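Local coordinates for protein aminotransferase, class III (Thermomicrobium roseum, PDB 6IO1) that transfers amino groups as a thermostable (S)-enantioselective omega-transaminase, a class-III aminotransferase working with pyridoxal 5'-phosphate as cofactor, at residues E106-P109 / H114-F117; A128-R133 / F318-T323; G371-K376 / L380-V385. One frame throughout, in Å; residues are numbered along the deposited sequence.

Contact 1 (E106-P109 / H114-F117)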
# COMPACT_ATOMS: atom_id res chain seq x y z
N GLU B 106 17.68 -8.44 -14.41
CA GLU B 106 18.73 -9.46 -14.45
C GLU B 106 18.39 -10.65 -13.55
O GLU B 106 18.52 -11.81 -13.96
CB GLU B 106 20.08 -8.86 -14.05
CG GLU B 106 21.18 -9.90 -13.91
CD GLU B 106 22.56 -9.30 -13.79
OE1 GLU B 106 23.41 -9.87 -13.07
OE2 GLU B 106 22.81 -8.25 -14.41
N LEU B 107 17.96 -10.37 -12.32
CA LEU B 107 17.78 -11.44 -11.33
C LEU B 107 16.58 -12.33 -11.65
O LEU B 107 16.65 -13.55 -11.46
CB LEU B 107 17.64 -10.83 -9.93
CG LEU B 107 18.92 -10.20 -9.39
CD1 LEU B 107 18.68 -9.58 -8.02
CD2 LEU B 107 20.04 -11.23 -9.32
N PHE B 108 15.49 -11.76 -12.13
CA PHE B 108 14.32 -12.57 -12.46
C PHE B 108 14.55 -13.28 -13.79
O PHE B 108 14.85 -12.63 -14.79
CB PHE B 108 13.06 -11.72 -12.53
CG PHE B 108 12.41 -11.49 -11.19
CD1 PHE B 108 11.75 -12.52 -10.54
CD2 PHE B 108 12.44 -10.24 -10.59
CE1 PHE B 108 11.15 -12.32 -9.31
CE2 PHE B 108 11.84 -10.03 -9.36
CZ PHE B 108 11.19 -11.07 -8.72
N PRO B 109 14.43 -14.61 -13.83
CA PRO B 109 14.78 -15.35 -15.06
C PRO B 109 13.87 -15.00 -16.23
O PRO B 109 12.69 -14.67 -16.06
CB PRO B 109 14.61 -16.81 -14.65
CG PRO B 109 14.65 -16.82 -13.15
CD PRO B 109 14.07 -15.51 -12.72
N HIS B 114 10.23 -6.03 -17.01
CA HIS B 114 9.63 -4.71 -16.84
C HIS B 114 8.94 -4.62 -15.48
O HIS B 114 8.15 -5.50 -15.14
CB HIS B 114 8.68 -4.41 -17.99
CG HIS B 114 9.31 -4.57 -19.33
ND1 HIS B 114 9.74 -3.50 -20.09
CD2 HIS B 114 9.62 -5.68 -20.05
CE1 HIS B 114 10.26 -3.95 -21.22
NE2 HIS B 114 10.20 -5.27 -21.22
N PHE B 115 9.22 -3.57 -14.72
CA PHE B 115 8.81 -3.53 -13.33
C PHE B 115 8.11 -2.23 -12.98
O PHE B 115 8.50 -1.15 -13.43
CB PHE B 115 10.01 -3.74 -12.40
CG PHE B 115 10.71 -5.05 -12.61
CD1 PHE B 115 11.71 -5.17 -13.56
CD2 PHE B 115 10.37 -6.16 -11.85
CE1 PHE B 115 12.35 -6.38 -13.76
CE2 PHE B 115 11.01 -7.37 -12.05
CZ PHE B 115 12.00 -7.48 -13.00
N GLN B 116 7.06 -2.35 -12.16
CA GLN B 116 6.42 -1.21 -11.51
C GLN B 116 6.40 -1.47 -10.01
O GLN B 116 5.92 -2.52 -9.57
CB GLN B 116 5.00 -0.96 -12.02
CG GLN B 116 4.38 0.30 -11.44
CD GLN B 116 2.95 0.52 -11.90
OE1 GLN B 116 2.00 0.32 -11.14
NE2 GLN B 116 2.79 0.95 -13.14
N PHE B 117 6.90 -0.52 -9.24
CA PHE B 117 7.05 -0.73 -7.81
C PHE B 117 5.83 -0.25 -7.03
O PHE B 117 5.00 0.52 -7.51
CB PHE B 117 8.32 -0.04 -7.31
CG PHE B 117 9.57 -0.57 -7.94
CD1 PHE B 117 10.04 -1.83 -7.61
CD2 PHE B 117 10.26 0.17 -8.89
CE1 PHE B 117 11.18 -2.34 -8.20
CE2 PHE B 117 11.40 -0.33 -9.48
CZ PHE B 117 11.86 -1.59 -9.14
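Phe108 and Phe115 meet through a corner of each ring, and this one pair makes up the whole contact. CE2 of Phe115 comes to 3.5 Å from CD2 of Phe108, with CZ of Phe115 close behind at 3.7 Å from the same atom. Seen from Phe115, the Phe108 carbon arrives at the ring edge, near its plane; the two planes are turned 33° from each other and the centroids stand 5.8 Å apart, so the pair is an oblique aromatic contact rather than a stack. In both residues CG lies anti to the carbonyl carbon (chi1 -84° in Phe108, -60° in Phe115), which directs each ring across the gap. That gap is wide: the nearest alpha carbons, CA of Phe108 and CA of His114, are 10.1 Å apart. Phe108 is the first residue to leave helical geometry after helix 95-107, and Phe115 belongs to strand 112-118, an outermost strand within the chain of the large mixed sheet of this aminotransferase fold. The contact thus ties the helix end to the strand that follows it. The ring side is densely filled: Phe108 stacks on Phe273 and also meets Phe287, while Leu104 packs against Phe115. The other side is looser, for the CB of Glu106 is directed away from the strand and the residue is exposed, and Leu107 and Pro109, partly exposed, do not touch the strand segment.

Contact 2 (A128-R133 / F318-T323)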
# COMPACT_ATOMS: atom_id res chain seq x y z
N ALA B 128 -0.94 -6.37 -10.32
CA ALA B 128 -0.84 -7.48 -11.26
C ALA B 128 -2.19 -7.85 -11.85
O ALA B 128 -2.31 -8.10 -13.05
CB ALA B 128 -0.20 -8.69 -10.58
N ILE B 129 -3.23 -7.91 -11.01
CA ILE B 129 -4.57 -8.25 -11.49
C ILE B 129 -5.05 -7.20 -12.49
O ILE B 129 -5.56 -7.52 -13.57
CB ILE B 129 -5.54 -8.40 -10.31
CG1 ILE B 129 -5.20 -9.65 -9.50
CG2 ILE B 129 -6.98 -8.45 -10.80
CD1 ILE B 129 -5.92 -9.73 -8.17
N LYS B 130 -4.88 -5.92 -12.13
CA LYS B 130 -5.29 -4.85 -13.03
C LYS B 130 -4.50 -4.88 -14.33
O LYS B 130 -5.04 -4.61 -15.40
CB LYS B 130 -5.15 -3.50 -12.33
CG LYS B 130 -6.08 -3.32 -11.14
CD LYS B 130 -5.94 -1.95 -10.50
CE LYS B 130 -6.56 -0.87 -11.37
NZ LYS B 130 -6.29 0.49 -10.84
N ILE B 131 -3.20 -5.20 -14.25
CA ILE B 131 -2.37 -5.27 -15.45
C ILE B 131 -2.84 -6.40 -16.36
O ILE B 131 -2.89 -6.25 -17.58
CB ILE B 131 -0.89 -5.42 -15.08
CG1 ILE B 131 -0.32 -4.07 -14.63
CG2 ILE B 131 -0.08 -5.97 -16.25
CD1 ILE B 131 1.13 -4.13 -14.21
N ALA B 132 -3.18 -7.56 -15.79
CA ALA B 132 -3.66 -8.67 -16.61
C ALA B 132 -4.96 -8.30 -17.31
O ALA B 132 -5.12 -8.51 -18.53
CB ALA B 132 -3.85 -9.92 -15.74
N ARG B 133 -5.91 -7.72 -16.56
CA ARG B 133 -7.18 -7.34 -17.17
C ARG B 133 -6.99 -6.26 -18.23
O ARG B 133 -7.60 -6.32 -19.30
CB ARG B 133 -8.16 -6.89 -16.08
CG ARG B 133 -8.62 -8.03 -15.19
CD ARG B 133 -9.38 -7.56 -13.97
NE ARG B 133 -10.17 -8.65 -13.39
CZ ARG B 133 -10.77 -8.60 -12.21
NH1 ARG B 133 -10.66 -7.51 -11.45
NH2 ARG B 133 -11.46 -9.64 -11.77
N PHE B 318 -1.25 5.39 -18.85
CA PHE B 318 -1.58 4.21 -18.06
C PHE B 318 -2.17 4.68 -16.74
O PHE B 318 -1.44 5.14 -15.86
CB PHE B 318 -0.34 3.34 -17.86
CG PHE B 318 -0.58 2.09 -17.07
CD1 PHE B 318 -1.62 1.24 -17.40
CD2 PHE B 318 0.24 1.76 -16.00
CE1 PHE B 318 -1.85 0.08 -16.68
CE2 PHE B 318 0.02 0.60 -15.28
CZ PHE B 318 -1.03 -0.24 -15.61
N MET B 319 -3.49 4.56 -16.60
CA MET B 319 -4.20 5.16 -15.47
C MET B 319 -4.21 4.23 -14.26
O MET B 319 -5.25 3.80 -13.77
CB MET B 319 -5.62 5.54 -15.89
CG MET B 319 -5.68 6.59 -16.99
SD MET B 319 -4.94 8.16 -16.51
CE MET B 319 -6.08 8.70 -15.23
N HIS B 320 -3.01 3.93 -13.77
CA HIS B 320 -2.86 3.14 -12.55
C HIS B 320 -1.55 3.50 -11.87
O HIS B 320 -0.53 3.69 -12.54
CB HIS B 320 -2.90 1.64 -12.85
CG HIS B 320 -2.47 0.78 -11.70
ND1 HIS B 320 -3.35 0.34 -10.73
CD2 HIS B 320 -1.25 0.30 -11.36
CE1 HIS B 320 -2.69 -0.39 -9.85
NE2 HIS B 320 -1.42 -0.43 -10.20
N GLY B 321 -1.59 3.60 -10.55
CA GLY B 321 -0.38 3.83 -9.79
C GLY B 321 -0.61 4.21 -8.34
O GLY B 321 -1.55 4.94 -8.02
N PHE B 322 0.26 3.73 -7.46
CA PHE B 322 0.24 4.12 -6.06
C PHE B 322 1.26 5.23 -5.84
O PHE B 322 2.30 5.27 -6.50
CB PHE B 322 0.53 2.93 -5.15
CG PHE B 322 -0.50 1.83 -5.22
CD1 PHE B 322 -1.63 1.87 -4.42
CD2 PHE B 322 -0.34 0.77 -6.09
CE1 PHE B 322 -2.58 0.87 -4.49
CE2 PHE B 322 -1.28 -0.24 -6.17
CZ PHE B 322 -2.41 -0.19 -5.36
N THR B 323 0.95 6.13 -4.90
CA THR B 323 1.73 7.36 -4.75
C THR B 323 3.21 7.08 -4.55
O THR B 323 4.06 7.74 -5.15
CB THR B 323 1.18 8.18 -3.58
OG1 THR B 323 -0.12 8.69 -3.92
CG2 THR B 323 2.11 9.34 -3.25
O HOH W 1 -7.05 2.89 -12.06
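The His320 imidazole takes Lys130 at its edge: NZ lies only 9° out of the ring plane and donates to ND1 over 2.9 Å. The neighbouring Phe318 ring has CB of His320 over one face, 3.8 Å above the plane and offset toward the rim, while CG1 of Ile131 approaches it obliquely, 4.0 Å from CZ. Because Lys130 is bent at CG-CD (chi3 73°), its methylene chain runs close to the imidazole before the ammonium reaches it, with CD 3.5 Å from ND1 of His320. As ND1 accepts, the ring's NE2 would carry the hydrogen, and it bonds to OG1 of Thr127, one helical turn before Ile131; the imidazole is therefore held at both nitrogens and its rotation fixed. The segment 318-323 is an irregular connection between helix 305-312 and helix 328-344, laid against helix 121-138, with Met319 at the centre of an inverse gamma turn. A water bridges the turn to the helix: it accepts from NZ of Lys130 at 2.8 Å and donates to O of Met319 at 2.6 Å. The buried ammonium has further partners across the dimer interface, a hydrogen bond to O of Ile157 of the second subunit and a cation-pi contact with Phe174 of that subunit. Ile131 and Phe318 form the apolar flank, their side chains crossing at about a right angle, and the ring of Tyr134 also meets Phe318.

Contact 3 (G371-K376 / L380-V385)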
# COMPACT_ATOMS: atom_id res chain seq x y z
N GLY B 371 -0.07 -33.43 14.19
CA GLY B 371 -0.55 -34.12 13.00
C GLY B 371 0.50 -34.23 11.92
O GLY B 371 0.80 -35.33 11.43
N GLU B 372 1.08 -33.10 11.52
CA GLU B 372 2.08 -33.10 10.46
C GLU B 372 3.02 -31.91 10.63
O GLU B 372 2.58 -30.81 10.97
CB GLU B 372 1.43 -33.05 9.07
CG GLU B 372 2.43 -32.92 7.93
CD GLU B 372 1.78 -32.90 6.57
OE1 GLU B 372 1.37 -31.82 6.13
OE2 GLU B 372 1.68 -33.98 5.93
N VAL B 373 4.30 -32.14 10.36
CA VAL B 373 5.30 -31.08 10.27
C VAL B 373 5.72 -30.98 8.82
O VAL B 373 6.18 -31.97 8.23
CB VAL B 373 6.50 -31.35 11.18
CG1 VAL B 373 7.57 -30.30 10.97
CG2 VAL B 373 6.07 -31.40 12.64
N ARG B 374 5.56 -29.79 8.23
CA ARG B 374 5.89 -29.60 6.82
C ARG B 374 6.67 -28.31 6.66
O ARG B 374 6.60 -27.41 7.49
CB ARG B 374 4.63 -29.59 5.95
CG ARG B 374 3.59 -28.55 6.34
CD ARG B 374 2.35 -28.68 5.47
NE ARG B 374 1.30 -27.75 5.86
CZ ARG B 374 0.35 -28.02 6.76
NH1 ARG B 374 0.33 -29.21 7.35
NH2 ARG B 374 -0.57 -27.12 7.05
N GLY B 375 7.46 -28.25 5.59
CA GLY B 375 8.22 -27.04 5.34
C GLY B 375 8.91 -27.07 3.99
O GLY B 375 9.17 -28.14 3.42
N LYS B 376 9.20 -25.87 3.50
CA LYS B 376 10.03 -25.66 2.32
C LYS B 376 10.97 -24.50 2.61
O LYS B 376 10.51 -23.41 2.95
CB LYS B 376 9.17 -25.37 1.08
CG LYS B 376 9.99 -25.19 -0.18
CD LYS B 376 10.75 -26.46 -0.53
CE LYS B 376 11.59 -26.26 -1.78
NZ LYS B 376 12.49 -27.42 -2.04
N LEU B 380 8.14 -23.06 7.64
CA LEU B 380 7.85 -24.30 8.33
C LEU B 380 6.56 -24.17 9.12
O LEU B 380 6.20 -23.08 9.58
CB LEU B 380 9.00 -24.72 9.26
CG LEU B 380 10.34 -24.96 8.57
CD1 LEU B 380 11.32 -23.84 8.89
CD2 LEU B 380 10.92 -26.31 8.96
N LEU B 381 5.86 -25.30 9.28
CA LEU B 381 4.62 -25.35 10.03
C LEU B 381 4.49 -26.67 10.77
O LEU B 381 4.78 -27.74 10.22
CB LEU B 381 3.40 -25.15 9.12
CG LEU B 381 2.06 -24.89 9.81
CD1 LEU B 381 1.24 -23.90 9.02
CD2 LEU B 381 1.27 -26.18 10.00
N VAL B 382 4.07 -26.57 12.03
CA VAL B 382 3.69 -27.70 12.87
C VAL B 382 2.17 -27.63 13.03
O VAL B 382 1.66 -26.73 13.72
CB VAL B 382 4.39 -27.66 14.23
CG1 VAL B 382 3.93 -28.82 15.11
CG2 VAL B 382 5.90 -27.67 14.06
N GLU B 383 1.45 -28.55 12.39
CA GLU B 383 0.00 -28.61 12.47
C GLU B 383 -0.39 -29.43 13.70
O GLU B 383 -0.00 -30.59 13.83
CB GLU B 383 -0.59 -29.23 11.21
CG GLU B 383 -2.10 -29.41 11.26
CD GLU B 383 -2.72 -29.57 9.88
OE1 GLU B 383 -2.02 -29.32 8.88
OE2 GLU B 383 -3.91 -29.93 9.80
N VAL B 384 -1.17 -28.82 14.59
CA VAL B 384 -1.56 -29.43 15.86
C VAL B 384 -2.97 -29.98 15.73
O VAL B 384 -3.87 -29.31 15.21
CB VAL B 384 -1.46 -28.41 17.01
CG1 VAL B 384 -2.08 -28.98 18.28
CG2 VAL B 384 -0.01 -28.02 17.24
N VAL B 385 -3.16 -31.21 16.20
CA VAL B 385 -4.44 -31.90 16.17
C VAL B 385 -4.68 -32.52 17.54
O VAL B 385 -3.74 -32.79 18.29
CB VAL B 385 -4.52 -32.98 15.07
CG1 VAL B 385 -4.47 -32.34 13.69
CG2 VAL B 385 -3.40 -33.99 15.24
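OE1 of Glu383 is gripped by two nitrogens of Arg374, NH1 at 2.8 Å and NH2 at 3.2 Å, both donating end-on. The acceptor lies in the guanidinium plane, but the carboxylate is turned 79° against it. NH1 of Arg374 also reaches OE1 of Glu372 at 3.1 Å, making a three-residue salt-bridge network; Tyr188 OH bonds OE1 of Glu383, and Arg191 pairs with its OE2. CG of Arg374 sits between the backbone N and the carbonyl carbon (chi1 56°), and the extended chain carries the guanidinium along Leu381, whose CD2 lies over one face. NE and NH2 also donate to the carbonyls of Val235 and Gly234. A methionine in place of Arg374 would probably leave OE1 of Glu372 without its salt-bridge mate and the two like charges unbridged, Glu383 keeping Tyr188 and Arg191. Beneath, the strands pair as an antiparallel beta hairpin: N of Arg374 and O of Leu381 bond at 3.0 Å. Gly371 and Glu372 both face Glu383, a classic beta bulge. On the reverse face Val373 touches Val382. That face packs on helix 346-361, while strand 370-376 ends the sheet within this chain and strand 379-384 joins it to strand 421-424.

Contacts 1 and 2 are neighbours, their centres 16 Å apart, and strand 112-118 leads directly into helix 121-138. They touch through Gln116, whose OE1 lies 3.3 Å from CD2 of His320 and whose NE2 packs on the Phe318 ring. Both also border the second subunit. Contact 3 stands apart, across the chain's centre in another sheet, its centre 33 Å from contact 1 and 37 Å from contact 2. None of the three core pairs touches PMP: the side chains of Phe108 and His320 are each about 13 Å from a bound PMP, that of Leu381 about 12 Å. Segment 318-323 nevertheless reaches a pocket, since Thr323 OG1 hydrogen-bonds to Lys289 of the second subunit, a PMP-pocket residue.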